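Local coordinates for protein beta-galactoside alpha-2,6-sialyltransferase (Photobacterium sp., PDB 2Z4T) that probably transfers sialic acid from a CMP-linked donor to beta-galactosides such as lactose, forming an alpha-2,6 linkage, at residues P82-D87 with L110-P115; A288-L293 with D309-S314; A385-S390 with G509-V514; F292-Y297 with L489-E494. All blocks are in the same frame, centred on the assembly; numbering follows the deposited sequence.

In the fold
The four contacts run from the N-terminal immunoglobulin-like domain to the far end of the GT-B enzyme. Contact 2 is the most buried and joins strand 288-292 to the end of helix 305-311 by backbone bonding and apolar packing. Contacts 1 and 2 both reach the large mixed sheet. Contacts 1 and 4 are partly buried and mix apolar packing with a gripped charged group: a carboxylate in contact 1, a guanidinium in contact 4. Contact 3 lies at the surface and is mainly polar, beside a disulfide. Contacts 2 and 4 share F292 and L293 and have centres about 17 Å apart. Contacts 1 and 3 are farthest apart, about 68 Å between centres.

Contact 1: P82-D87 with L110-P115; sequences PRLDDD and LNVVAP
The contact belongs to the base of the N-terminal immunoglobulin-like beta-sandwich, where the loop before strand 88-98 meets the long strand 103-122. D87 and A114 make its polar link. The carboxylate oxygen D87 OD1 accepts from A114 N at 2.9 Å. The bond is bent, with an N-H...O angle of 141°, and the donor lies above the carboxylate plane. CG of D87 is anti to its own carbonyl carbon (chi1 -62°), which carries the carboxylate across V113. There D87 OD2 lies 3.7 Å from V113 CB. R193 forms a salt bridge with the same OD1, which therefore has two partners and probably keeps its negative charge. At the backbone, D87 CA makes a CH...O contact of 3.3 Å with V112 O.

The apolar part is carried by V112, whose two methyl groups serve different partners. V112 CG1 meets the branch end L84 CD1 at 3.6 Å, and these two side chains cross at about a right angle. V112 CG2 faces the ring carbon P82 CD at a looser 4.2 Å. Y90 of strand 88-98 touches both P82 and L84, and I34 of strand 26-35 touches V112. V112 and P82 are buried, L84 is partly exposed, and D87 lies at the exposed side. This is loop-to-strand packing at the end of an immunoglobulin-like sandwich, where its last strand runs on into the GT-B enzyme.

Contact 2: A288-L293 with D309-S314; sequences ANYHFL and DYIGDS
Y290 and I311 meet at about a right angle. The ring atom Y290 CD2 touches the branch methyl I311 CG2 at 3.9 Å, in an oblique approach. I311 CG2 is anti to its backbone N, while the longer arm, on CG1, is anti to the carbonyl carbon (chi1 -61°). The two arms therefore part, and the longer one ends at F292. There I311 CD1 lies 4.0 Å from F292 CZ, with the two side chains coming from opposite directions. The F292 ring also has Y290 CB at its edge, in plane, so the methylene of Y290, not its ring, borders F292.

Beside this apolar patch the backbones are joined. Y290 N donates to S314 O at 2.8 Å, with an N-H...O angle of 159°, and the donor lies nearly in line with the carbonyl. S314 O also sits at the edge of the Y290 ring. The hydroxyl of Y290 is bonded outside this contact, to V279 O and W282 N. G312, with positive phi, ends helix 305-311 and turns the chain toward strand 315-317. That strand pairs in parallel with 288-292, so the arrangement is that of a beta-alpha-beta connection in a Rossmann-like sheet of the GT-B fold.

Contact 3: A385-S390 with G509-V514; sequences AINESS and GVCIAV
An Asx turn at N387 meets the C-terminal tail just after helix 371-386. The tight part is a small polar cluster. N387 ND2 donates to G509 O at 2.8 Å, with an N-H...O angle of 159°. The acceptor lies in the amide plane of N387, but the donor stands above the carbonyl plane of G509. The other end of the same amide, OD1, serves its own segment. It accepts from S389 N, two residues on, at 2.9 Å; this bond makes the Asx turn. It also accepts from the hydroxyl S389 OG, which stands above the carbonyl plane. The two donors and the bond to G509 together fix how the amide is rotated. CG of N387 is anti to the backbone N (chi1 -171°), which extends the amide toward the tail.

S389 OG is used in both directions. It donates to N387 OD1 and accepts from C511 N at 2.8 Å, again at 159°. The side chain thus bridges the turn and the tail. A type I turn from N387 to S390 brings the residues together, with S390 N bonded to N387 O.

On the looser side, V510 CG1 comes no nearer to S389 OG than 4.1 Å, and V510 and G509 are exposed.

The sulfur of C511, by contrast, is part of the tight side. C511 forms a disulfide with C506, which ties the tail into a loop. Its sulfur lies against the turn, with C511 SG 3.7 Å from N387 CG and 3.6 Å from S390 CB.

Contact 4: F292-Y297 with L489-E494; sequences FLRKDY and LGIVKE. With PO4 (phosphate ion), chain J; PO4 (phosphate ion), chain I.
R294 and L489 carry this contact, and charge comes first. The guanidinium grips D296 side-on, NE to OD1 at 2.9 Å and NH2 to OD2 at 3.1 Å. Each carboxylate oxygen uses its syn lone pair, and the carboxylate lies in the guanidinium plane. This salt bridge stays within the type I turn from R294 to Y297. The two bonds probably fix the rotation of the guanidinium. The arginine chain is bent at chi2 and chi3, which folds its end back beside D296.

Hydrogen bonding across the contact comes from the same group. R294 NH2 donates to L489 O at 2.9 Å, in the carbonyl plane and on a lone pair, though L489 O is tilted about 20° from the guanidinium plane. R294 NH1 reaches a water at 2.8 Å, which also donates to L489 O. F453 O takes a second bond from NH1.

Apolar packing lies to one side. L489 CD2 sits over one face of the guanidinium, 3.6 Å above its plane and offset toward the rim. The same methyl meets Y297 CD1 at 3.9 Å, and the two side chains cross at about a right angle.

Each segment also binds a phosphate ion, probably from the crystallisation liquor: K295 NZ and K493 N take one each. G490 ends helix 481-488 with a Schellman motif. The end of this helix meets the loop after strand 288-292, consistent with a contact between the two halves of a GT-B fold, near the CMP cleft.

Contact 1: P82-D87 with L110-P115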
loop_
_atom_site.group_PDB
_atom_site.type_symbol
_atom_site.label_atom_id
_atom_site.label_comp_id
_atom_site.label_asym_id
_atom_site.label_seq_id
_atom_site.Cartn_x
_atom_site.Cartn_y
_atom_site.Cartn_z
ATOM N N PRO A 82 -27.977 -18.083 -2.560
ATOM C CA PRO A 82 -28.367 -18.246 -3.961
ATOM C C PRO A 82 -27.397 -17.527 -4.892
ATOM O O PRO A 82 -26.505 -16.808 -4.416
ATOM C CB PRO A 82 -29.734 -17.569 -4.023
ATOM C CG PRO A 82 -29.683 -16.524 -2.996
ATOM C CD PRO A 82 -28.767 -17.035 -1.893
ATOM N N ARG A 83 -27.558 -17.746 -6.198
ATOM C CA ARG A 83 -26.871 -16.970 -7.214
ATOM C C ARG A 83 -27.739 -15.756 -7.483
ATOM O O ARG A 83 -28.929 -15.892 -7.744
ATOM C CB ARG A 83 -26.717 -17.781 -8.492
ATOM C CG ARG A 83 -25.826 -18.963 -8.334
ATOM C CD ARG A 83 -25.521 -19.604 -9.650
ATOM N NE ARG A 83 -26.562 -20.538 -10.072
ATOM C CZ ARG A 83 -26.566 -21.149 -11.255
ATOM N NH1 ARG A 83 -25.586 -20.925 -12.136
ATOM N NH2 ARG A 83 -27.555 -21.981 -11.566
ATOM N N LEU A 84 -27.150 -14.564 -7.415
ATOM C CA LEU A 84 -27.943 -13.337 -7.522
ATOM C C LEU A 84 -27.379 -12.374 -8.541
ATOM O O LEU A 84 -26.231 -12.511 -8.964
ATOM C CB LEU A 84 -28.030 -12.628 -6.167
ATOM C CG LEU A 84 -28.614 -13.392 -4.992
ATOM C CD1 LEU A 84 -28.348 -12.612 -3.700
ATOM C CD2 LEU A 84 -30.121 -13.647 -5.228
ATOM N N ASP A 85 -28.209 -11.403 -8.925
ATOM C CA ASP A 85 -27.791 -10.284 -9.755
ATOM C C ASP A 85 -27.500 -9.056 -8.899
ATOM O O ASP A 85 -26.709 -8.211 -9.295
ATOM C CB ASP A 85 -28.889 -9.963 -10.753
ATOM C CG ASP A 85 -29.149 -11.107 -11.716
ATOM O OD1 ASP A 85 -28.172 -11.706 -12.216
ATOM O OD2 ASP A 85 -30.334 -11.412 -11.968
ATOM N N ASP A 86 -28.160 -8.974 -7.740
ATOM C CA ASP A 86 -28.077 -7.840 -6.827
ATOM C C ASP A 86 -28.123 -8.350 -5.407
ATOM O O ASP A 86 -28.932 -9.231 -5.081
ATOM C CB ASP A 86 -29.261 -6.895 -7.028
ATOM C CG ASP A 86 -29.347 -6.363 -8.435
ATOM O OD1 ASP A 86 -28.351 -5.790 -8.928
ATOM O OD2 ASP A 86 -30.409 -6.513 -9.053
ATOM N N ASP A 87 -27.266 -7.794 -4.561
ATOM C CA ASP A 87 -27.237 -8.110 -3.147
ATOM C C ASP A 87 -28.640 -8.121 -2.572
ATOM O O ASP A 87 -29.487 -7.319 -2.965
ATOM C CB ASP A 87 -26.372 -7.093 -2.395
ATOM C CG ASP A 87 -24.904 -7.111 -2.848
ATOM O OD1 ASP A 87 -24.525 -7.951 -3.724
ATOM O OD2 ASP A 87 -24.120 -6.279 -2.313
ATOM N N LEU A 110 -29.286 -13.168 6.826
ATOM C CA LEU A 110 -28.149 -13.385 5.955
ATOM C C LEU A 110 -28.128 -12.271 4.910
ATOM O O LEU A 110 -29.052 -12.150 4.090
ATOM C CB LEU A 110 -28.200 -14.780 5.314
ATOM C CG LEU A 110 -28.304 -15.978 6.278
ATOM C CD1 LEU A 110 -28.298 -17.309 5.541
ATOM C CD2 LEU A 110 -27.187 -15.988 7.301
ATOM N N ASN A 111 -27.088 -11.436 4.983
ATOM C CA ASN A 111 -26.798 -10.449 3.958
ATOM C C ASN A 111 -25.972 -11.151 2.889
ATOM O O ASN A 111 -24.780 -11.472 3.113
ATOM C CB ASN A 111 -26.018 -9.254 4.542
ATOM C CG ASN A 111 -26.551 -8.810 5.921
ATOM O OD1 ASN A 111 -27.686 -8.319 6.035
ATOM N ND2 ASN A 111 -25.728 -8.987 6.977
ATOM N N VAL A 112 -26.611 -11.426 1.755
ATOM C CA VAL A 112 -25.934 -12.033 0.610
ATOM C C VAL A 112 -25.386 -10.941 -0.322
ATOM O O VAL A 112 -26.133 -10.083 -0.809
ATOM C CB VAL A 112 -26.834 -13.033 -0.194
ATOM C CG1 VAL A 112 -25.997 -13.736 -1.263
ATOM C CG2 VAL A 112 -27.494 -14.081 0.734
ATOM N N VAL A 113 -24.075 -10.972 -0.550
ATOM C CA VAL A 113 -23.403 -9.909 -1.316
ATOM C C VAL A 113 -22.567 -10.563 -2.405
ATOM O O VAL A 113 -22.175 -11.734 -2.261
ATOM C CB VAL A 113 -22.505 -9.030 -0.405
ATOM C CG1 VAL A 113 -23.332 -8.411 0.771
ATOM C CG2 VAL A 113 -21.321 -9.852 0.144
ATOM N N ALA A 114 -22.307 -9.835 -3.488
ATOM C CA ALA A 114 -21.452 -10.359 -4.558
ATOM C C ALA A 114 -20.090 -10.840 -4.028
ATOM O O ALA A 114 -19.488 -10.184 -3.165
ATOM C CB ALA A 114 -21.251 -9.313 -5.636
ATOM N N PRO A 115 -19.612 -11.999 -4.517
ATOM C CA PRO A 115 -18.219 -12.392 -4.288
ATOM C C PRO A 115 -17.305 -11.271 -4.792
ATOM O O PRO A 115 -17.560 -10.670 -5.850
ATOM C CB PRO A 115 -18.052 -13.623 -5.179
ATOM C CG PRO A 115 -19.442 -14.178 -5.322
ATOM C CD PRO A 115 -20.357 -12.997 -5.313
#

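Contact 2: A288-L293 with D309-S314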
loop_
_atom_site.group_PDB
_atom_site.type_symbol
_atom_site.label_atom_id
_atom_site.label_comp_id
_atom_site.label_asym_id
_atom_site.label_seq_id
_atom_site.Cartn_x
_atom_site.Cartn_y
_atom_site.Cartn_z
ATOM N N ALA A 288 -11.180 4.650 -11.652
ATOM C CA ALA A 288 -9.796 4.593 -11.201
ATOM C C ALA A 288 -9.466 5.797 -10.357
ATOM O O ALA A 288 -10.043 6.856 -10.558
ATOM C CB ALA A 288 -8.865 4.522 -12.388
ATOM N N ASN A 289 -8.544 5.632 -9.415
ATOM C CA ASN A 289 -8.043 6.761 -8.625
ATOM C C ASN A 289 -6.516 6.794 -8.592
ATOM O O ASN A 289 -5.876 5.777 -8.255
ATOM C CB ASN A 289 -8.630 6.740 -7.208
ATOM C CG ASN A 289 -10.134 7.017 -7.204
ATOM O OD1 ASN A 289 -10.945 6.093 -7.207
ATOM N ND2 ASN A 289 -10.506 8.290 -7.258
ATOM N N TYR A 290 -5.941 7.937 -8.985
ATOM C CA TYR A 290 -4.494 8.149 -8.872
ATOM C C TYR A 290 -4.153 8.863 -7.562
ATOM O O TYR A 290 -4.515 10.037 -7.345
ATOM C CB TYR A 290 -3.928 8.950 -10.053
ATOM C CG TYR A 290 -3.920 8.205 -11.364
ATOM C CD1 TYR A 290 -2.741 7.649 -11.874
ATOM C CD2 TYR A 290 -5.083 8.064 -12.100
ATOM C CE1 TYR A 290 -2.732 6.969 -13.098
ATOM C CE2 TYR A 290 -5.097 7.398 -13.314
ATOM C CZ TYR A 290 -3.926 6.852 -13.812
ATOM O OH TYR A 290 -3.980 6.191 -15.009
ATOM N N HIS A 291 -3.429 8.167 -6.697
ATOM C CA HIS A 291 -3.028 8.750 -5.425
ATOM C C HIS A 291 -1.602 9.279 -5.523
ATOM O O HIS A 291 -0.648 8.530 -5.371
ATOM C CB HIS A 291 -3.179 7.718 -4.313
ATOM C CG HIS A 291 -4.550 7.131 -4.239
ATOM N ND1 HIS A 291 -4.938 6.049 -5.003
ATOM C CD2 HIS A 291 -5.637 7.495 -3.522
ATOM C CE1 HIS A 291 -6.198 5.759 -4.740
ATOM N NE2 HIS A 291 -6.648 6.626 -3.852
ATOM N N PHE A 292 -1.467 10.567 -5.811
ATOM C CA PHE A 292 -0.167 11.149 -6.068
ATOM C C PHE A 292 0.567 11.428 -4.768
ATOM O O PHE A 292 0.008 12.037 -3.848
ATOM C CB PHE A 292 -0.318 12.454 -6.865
ATOM C CG PHE A 292 -0.243 12.287 -8.382
ATOM C CD1 PHE A 292 -1.012 11.345 -9.043
ATOM C CD2 PHE A 292 0.581 13.118 -9.140
ATOM C CE1 PHE A 292 -0.964 11.207 -10.437
ATOM C CE2 PHE A 292 0.652 12.986 -10.548
ATOM C CZ PHE A 292 -0.128 12.032 -11.194
ATOM N N LEU A 293 1.826 11.006 -4.689
ATOM C CA LEU A 293 2.678 11.404 -3.571
ATOM C C LEU A 293 2.621 12.920 -3.348
ATOM O O LEU A 293 2.557 13.391 -2.205
ATOM C CB LEU A 293 4.124 10.961 -3.814
ATOM C CG LEU A 293 5.167 11.197 -2.724
ATOM C CD1 LEU A 293 4.742 10.589 -1.398
ATOM C CD2 LEU A 293 6.520 10.658 -3.166
ATOM N N ASP A 309 -5.655 18.211 -16.048
ATOM C CA ASP A 309 -6.985 18.197 -16.701
ATOM C C ASP A 309 -7.387 16.794 -17.096
ATOM O O ASP A 309 -8.522 16.383 -16.867
ATOM C CB ASP A 309 -7.013 19.033 -17.996
ATOM C CG ASP A 309 -6.988 20.525 -17.741
ATOM O OD1 ASP A 309 -7.102 20.922 -16.555
ATOM O OD2 ASP A 309 -6.848 21.295 -18.732
ATOM N N TYR A 310 -6.446 16.083 -17.715
ATOM C CA TYR A 310 -6.713 14.786 -18.310
ATOM C C TYR A 310 -7.048 13.717 -17.268
ATOM O O TYR A 310 -7.934 12.876 -17.503
ATOM C CB TYR A 310 -5.525 14.352 -19.160
ATOM C CG TYR A 310 -5.811 13.181 -20.060
ATOM C CD1 TYR A 310 -6.411 13.369 -21.315
ATOM C CD2 TYR A 310 -5.478 11.878 -19.672
ATOM C CE1 TYR A 310 -6.670 12.292 -22.166
ATOM C CE2 TYR A 310 -5.726 10.807 -20.509
ATOM C CZ TYR A 310 -6.326 11.018 -21.763
ATOM O OH TYR A 310 -6.581 9.950 -22.598
ATOM N N ILE A 311 -6.345 13.737 -16.133
ATOM C CA ILE A 311 -6.668 12.826 -15.040
ATOM C C ILE A 311 -7.983 13.252 -14.356
ATOM O O ILE A 311 -8.704 12.398 -13.804
ATOM C CB ILE A 311 -5.505 12.696 -14.036
ATOM C CG1 ILE A 311 -4.266 12.144 -14.751
ATOM C CG2 ILE A 311 -5.879 11.758 -12.898
ATOM C CD1 ILE A 311 -2.964 12.363 -14.053
ATOM N N GLY A 312 -8.298 14.559 -14.417
ATOM C CA GLY A 312 -9.575 15.099 -13.935
ATOM C C GLY A 312 -9.870 14.691 -12.505
ATOM O O GLY A 312 -8.989 14.714 -11.641
ATOM N N ASP A 313 -11.102 14.284 -12.248
ATOM C CA ASP A 313 -11.489 13.979 -10.877
ATOM C C ASP A 313 -11.052 12.578 -10.406
ATOM O O ASP A 313 -11.576 12.068 -9.421
ATOM C CB ASP A 313 -12.993 14.242 -10.653
ATOM C CG ASP A 313 -13.897 13.313 -11.490
ATOM O OD1 ASP A 313 -13.475 12.157 -11.787
ATOM O OD2 ASP A 313 -15.029 13.750 -11.856
ATOM N N SER A 314 -10.096 11.961 -11.106
ATOM C CA SER A 314 -9.423 10.762 -10.612
ATOM C C SER A 314 -8.084 11.137 -9.969
ATOM O O SER A 314 -7.349 10.272 -9.487
ATOM C CB SER A 314 -9.197 9.747 -11.728
ATOM O OG SER A 314 -10.421 9.229 -12.227
#

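Contact 3: A385-S390 with G509-V514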
loop_
_atom_site.group_PDB
_atom_site.type_symbol
_atom_site.label_atom_id
_atom_site.label_comp_id
_atom_site.label_asym_id
_atom_site.label_seq_id
_atom_site.Cartn_x
_atom_site.Cartn_y
_atom_site.Cartn_z
ATOM N N ALA A 385 27.310 15.725 9.715
ATOM C CA ALA A 385 26.272 16.070 10.697
ATOM C C ALA A 385 26.717 16.042 12.167
ATOM O O ALA A 385 26.254 16.870 12.969
ATOM C CB ALA A 385 25.023 15.179 10.501
ATOM N N ILE A 386 27.587 15.089 12.517
ATOM C CA ILE A 386 27.947 14.837 13.925
ATOM C C ILE A 386 29.364 15.297 14.284
ATOM O O ILE A 386 29.796 15.129 15.426
ATOM C CB ILE A 386 27.813 13.328 14.306
ATOM C CG1 ILE A 386 29.038 12.521 13.792
ATOM C CG2 ILE A 386 26.451 12.760 13.853
ATOM C CD1 ILE A 386 28.948 10.977 13.945
ATOM N N ASN A 387 30.082 15.861 13.306
ATOM C CA ASN A 387 31.442 16.348 13.515
ATOM C C ASN A 387 31.478 17.895 13.568
ATOM O O ASN A 387 31.019 18.572 12.647
ATOM C CB ASN A 387 32.390 15.754 12.455
ATOM C CG ASN A 387 33.875 16.039 12.745
ATOM O OD1 ASN A 387 34.249 17.169 13.043
ATOM N ND2 ASN A 387 34.724 15.020 12.621
ATOM N N GLU A 388 32.004 18.448 14.654
ATOM C CA GLU A 388 32.036 19.905 14.836
ATOM C C GLU A 388 32.837 20.667 13.783
ATOM O O GLU A 388 32.574 21.854 13.542
ATOM C CB GLU A 388 32.556 20.273 16.221
ATOM C CG GLU A 388 31.648 19.789 17.343
ATOM C CD GLU A 388 32.004 20.403 18.681
ATOM O OE1 GLU A 388 32.136 21.651 18.748
ATOM O OE2 GLU A 388 32.157 19.638 19.660
ATOM N N SER A 389 33.801 19.990 13.163
ATOM C CA SER A 389 34.668 20.612 12.177
ATOM C C SER A 389 33.997 20.754 10.808
ATOM O O SER A 389 34.642 21.147 9.837
ATOM C CB SER A 389 35.982 19.843 12.062
ATOM O OG SER A 389 35.767 18.563 11.494
ATOM N N SER A 390 32.703 20.454 10.731
ATOM C CA SER A 390 31.932 20.678 9.496
ATOM C C SER A 390 30.891 21.795 9.600
ATOM O O SER A 390 30.234 21.948 10.642
ATOM C CB SER A 390 31.229 19.396 9.042
ATOM O OG SER A 390 30.263 19.676 8.026
ATOM N N GLY A 509 38.570 12.197 10.478
ATOM C CA GLY A 509 38.194 12.729 11.774
ATOM C C GLY A 509 38.172 14.253 11.787
ATOM O O GLY A 509 37.561 14.877 12.672
ATOM N N VAL A 510 38.840 14.873 10.817
ATOM C CA VAL A 510 38.683 16.310 10.621
ATOM C C VAL A 510 38.014 16.516 9.262
ATOM O O VAL A 510 38.351 15.838 8.277
ATOM C CB VAL A 510 40.044 17.080 10.725
ATOM C CG1 VAL A 510 39.818 18.595 10.774
ATOM C CG2 VAL A 510 40.860 16.609 11.957
ATOM N N CYS A 511 37.044 17.428 9.222
ATOM C CA CYS A 511 36.323 17.716 7.994
ATOM C C CYS A 511 37.097 18.707 7.093
ATOM O O CYS A 511 37.171 19.902 7.370
ATOM C CB CYS A 511 34.909 18.203 8.314
ATOM S SG CYS A 511 33.840 16.968 9.119
ATOM N N ILE A 512 37.677 18.187 6.018
ATOM C CA ILE A 512 38.520 18.971 5.114
ATOM C C ILE A 512 37.761 19.342 3.842
ATOM O O ILE A 512 37.208 18.469 3.176
ATOM C CB ILE A 512 39.810 18.194 4.757
ATOM C CG1 ILE A 512 40.662 18.012 6.018
ATOM C CG2 ILE A 512 40.588 18.922 3.670
ATOM C CD1 ILE A 512 41.748 16.971 5.893
ATOM N N ALA A 513 37.731 20.630 3.508
ATOM C CA ALA A 513 37.013 21.101 2.329
ATOM C C ALA A 513 37.571 20.480 1.051
ATOM O O ALA A 513 38.714 19.992 1.028
ATOM C CB ALA A 513 37.035 22.603 2.248
ATOM N N VAL A 514 36.732 20.459 0.012
ATOM C CA VAL A 514 37.112 19.958 -1.325
ATOM C C VAL A 514 37.890 21.019 -2.110
ATOM O O VAL A 514 38.776 20.685 -2.891
ATOM C CB VAL A 514 35.870 19.513 -2.169
ATOM C CG1 VAL A 514 35.147 18.352 -1.491
ATOM C CG2 VAL A 514 34.902 20.691 -2.409
#

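Contact 4: F292-Y297 with L489-E494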
loop_
_atom_site.group_PDB
_atom_site.type_symbol
_atom_site.label_atom_id
_atom_site.label_comp_id
_atom_site.label_asym_id
_atom_site.label_seq_id
_atom_site.Cartn_x
_atom_site.Cartn_y
_atom_site.Cartn_z
ATOM N N PHE A 292 -1.467 10.567 -5.811
ATOM C CA PHE A 292 -0.167 11.149 -6.068
ATOM C C PHE A 292 0.567 11.428 -4.768
ATOM O O PHE A 292 0.008 12.037 -3.848
ATOM C CB PHE A 292 -0.318 12.454 -6.865
ATOM C CG PHE A 292 -0.243 12.287 -8.382
ATOM C CD1 PHE A 292 -1.012 11.345 -9.043
ATOM C CD2 PHE A 292 0.581 13.118 -9.140
ATOM C CE1 PHE A 292 -0.964 11.207 -10.437
ATOM C CE2 PHE A 292 0.652 12.986 -10.548
ATOM C CZ PHE A 292 -0.128 12.032 -11.194
ATOM N N LEU A 293 1.826 11.006 -4.689
ATOM C CA LEU A 293 2.678 11.404 -3.571
ATOM C C LEU A 293 2.621 12.920 -3.348
ATOM O O LEU A 293 2.557 13.391 -2.205
ATOM C CB LEU A 293 4.124 10.961 -3.814
ATOM C CG LEU A 293 5.167 11.197 -2.724
ATOM C CD1 LEU A 293 4.742 10.589 -1.398
ATOM C CD2 LEU A 293 6.520 10.658 -3.166
ATOM N N ARG A 294 2.659 13.682 -4.434
ATOM C CA ARG A 294 2.500 15.121 -4.347
ATOM C C ARG A 294 1.644 15.591 -5.511
ATOM O O ARG A 294 2.153 15.934 -6.586
ATOM C CB ARG A 294 3.860 15.823 -4.337
ATOM C CG ARG A 294 4.620 15.763 -2.991
ATOM C CD ARG A 294 3.963 16.623 -1.904
ATOM N NE ARG A 294 4.081 18.053 -2.217
ATOM C CZ ARG A 294 5.068 18.843 -1.791
ATOM N NH1 ARG A 294 6.034 18.351 -1.015
ATOM N NH2 ARG A 294 5.099 20.127 -2.141
ATOM N N LYS A 295 0.335 15.587 -5.289
ATOM C CA LYS A 295 -0.632 16.046 -6.274
ATOM C C LYS A 295 -0.337 17.445 -6.804
ATOM O O LYS A 295 -0.583 17.727 -7.984
ATOM C CB LYS A 295 -2.037 15.997 -5.681
ATOM C CG LYS A 295 -3.124 16.498 -6.601
ATOM C CD LYS A 295 -4.482 16.277 -5.965
ATOM C CE LYS A 295 -5.497 17.293 -6.459
ATOM N NZ LYS A 295 -6.878 16.797 -6.227
ATOM N N ASP A 296 0.190 18.313 -5.946
ATOM C CA ASP A 296 0.395 19.709 -6.303
ATOM C C ASP A 296 1.444 19.883 -7.395
ATOM O O ASP A 296 1.534 20.941 -8.009
ATOM C CB ASP A 296 0.698 20.590 -5.071
ATOM C CG ASP A 296 1.865 20.072 -4.220
ATOM O OD1 ASP A 296 2.162 18.853 -4.247
ATOM O OD2 ASP A 296 2.472 20.894 -3.494
ATOM N N TYR A 297 2.221 18.842 -7.656
ATOM C CA TYR A 297 3.178 18.902 -8.745
ATOM C C TYR A 297 2.497 19.160 -10.097
ATOM O O TYR A 297 3.042 19.889 -10.939
ATOM C CB TYR A 297 4.033 17.637 -8.815
ATOM C CG TYR A 297 5.199 17.807 -9.743
ATOM C CD1 TYR A 297 6.227 18.697 -9.425
ATOM C CD2 TYR A 297 5.276 17.102 -10.951
ATOM C CE1 TYR A 297 7.315 18.865 -10.259
ATOM C CE2 TYR A 297 6.378 17.260 -11.805
ATOM C CZ TYR A 297 7.389 18.149 -11.451
ATOM O OH TYR A 297 8.475 18.366 -12.276
ATOM N N LEU A 489 8.845 21.536 -5.663
ATOM C CA LEU A 489 7.957 21.185 -4.575
ATOM C C LEU A 489 8.234 21.962 -3.281
ATOM O O LEU A 489 7.518 21.797 -2.290
ATOM C CB LEU A 489 8.022 19.678 -4.307
ATOM C CG LEU A 489 7.534 18.761 -5.426
ATOM C CD1 LEU A 489 7.901 17.330 -5.073
ATOM C CD2 LEU A 489 6.047 18.906 -5.573
ATOM N N GLY A 490 9.262 22.809 -3.298
ATOM C CA GLY A 490 9.613 23.616 -2.144
ATOM C C GLY A 490 10.260 22.810 -1.039
ATOM O O GLY A 490 10.269 23.222 0.106
ATOM N N ILE A 491 10.794 21.642 -1.366
ATOM C CA ILE A 491 11.436 20.815 -0.356
ATOM C C ILE A 491 12.813 21.364 -0.056
ATOM O O ILE A 491 13.275 21.389 1.066
ATOM C CB ILE A 491 11.509 19.366 -0.823
ATOM C CG1 ILE A 491 10.078 18.829 -0.988
ATOM C CG2 ILE A 491 12.335 18.539 0.163
ATOM C CD1 ILE A 491 9.962 17.586 -1.813
ATOM N N VAL A 492 13.439 21.885 -1.084
ATOM C CA VAL A 492 14.795 22.313 -0.999
ATOM C C VAL A 492 14.876 23.573 -1.850
ATOM O O VAL A 492 14.061 23.768 -2.757
ATOM C CB VAL A 492 15.679 21.142 -1.522
ATOM C CG1 VAL A 492 15.842 21.166 -3.065
ATOM C CG2 VAL A 492 16.972 21.114 -0.825
ATOM N N LYS A 493 15.828 24.441 -1.545
ATOM C CA LYS A 493 16.051 25.656 -2.338
ATOM C C LYS A 493 17.300 25.476 -3.192
ATOM O O LYS A 493 18.289 24.921 -2.710
ATOM C CB LYS A 493 16.186 26.873 -1.419
ATOM C CG LYS A 493 14.854 27.540 -1.079
ATOM C CD LYS A 493 14.979 28.630 0.013
ATOM C CE LYS A 493 14.169 28.221 1.261
ATOM N NZ LYS A 493 14.177 29.251 2.343
ATOM N N GLU A 494 17.266 25.932 -4.445
ATOM C CA GLU A 494 18.381 25.688 -5.360
ATOM C C GLU A 494 19.733 26.131 -4.798
ATOM O O GLU A 494 20.701 25.369 -4.820
ATOM C CB GLU A 494 18.162 26.310 -6.746
ATOM C CG GLU A 494 19.001 25.615 -7.829
ATOM C CD GLU A 494 18.947 26.295 -9.204
ATOM O OE1 GLU A 494 19.489 27.422 -9.319
ATOM O OE2 GLU A 494 18.398 25.681 -10.170
HETATM P P PO4 J . 16.993 24.376 1.692
HETATM O O1 PO4 J . 17.522 24.034 0.322
HETATM O O2 PO4 J . 15.792 25.286 1.558
HETATM O O3 PO4 J . 16.581 23.099 2.406
HETATM O O4 PO4 J . 18.102 25.076 2.445
HETATM P P PO4 I . -7.713 14.788 -2.713
HETATM O O1 PO4 I . -7.104 15.227 -4.025
HETATM O O2 PO4 I . -9.198 14.545 -2.929
HETATM O O3 PO4 I . -7.058 13.505 -2.269
HETATM O O4 PO4 I . -7.461 15.895 -1.704
HETATM O O HOH W 1 6.835 20.523 0.553
#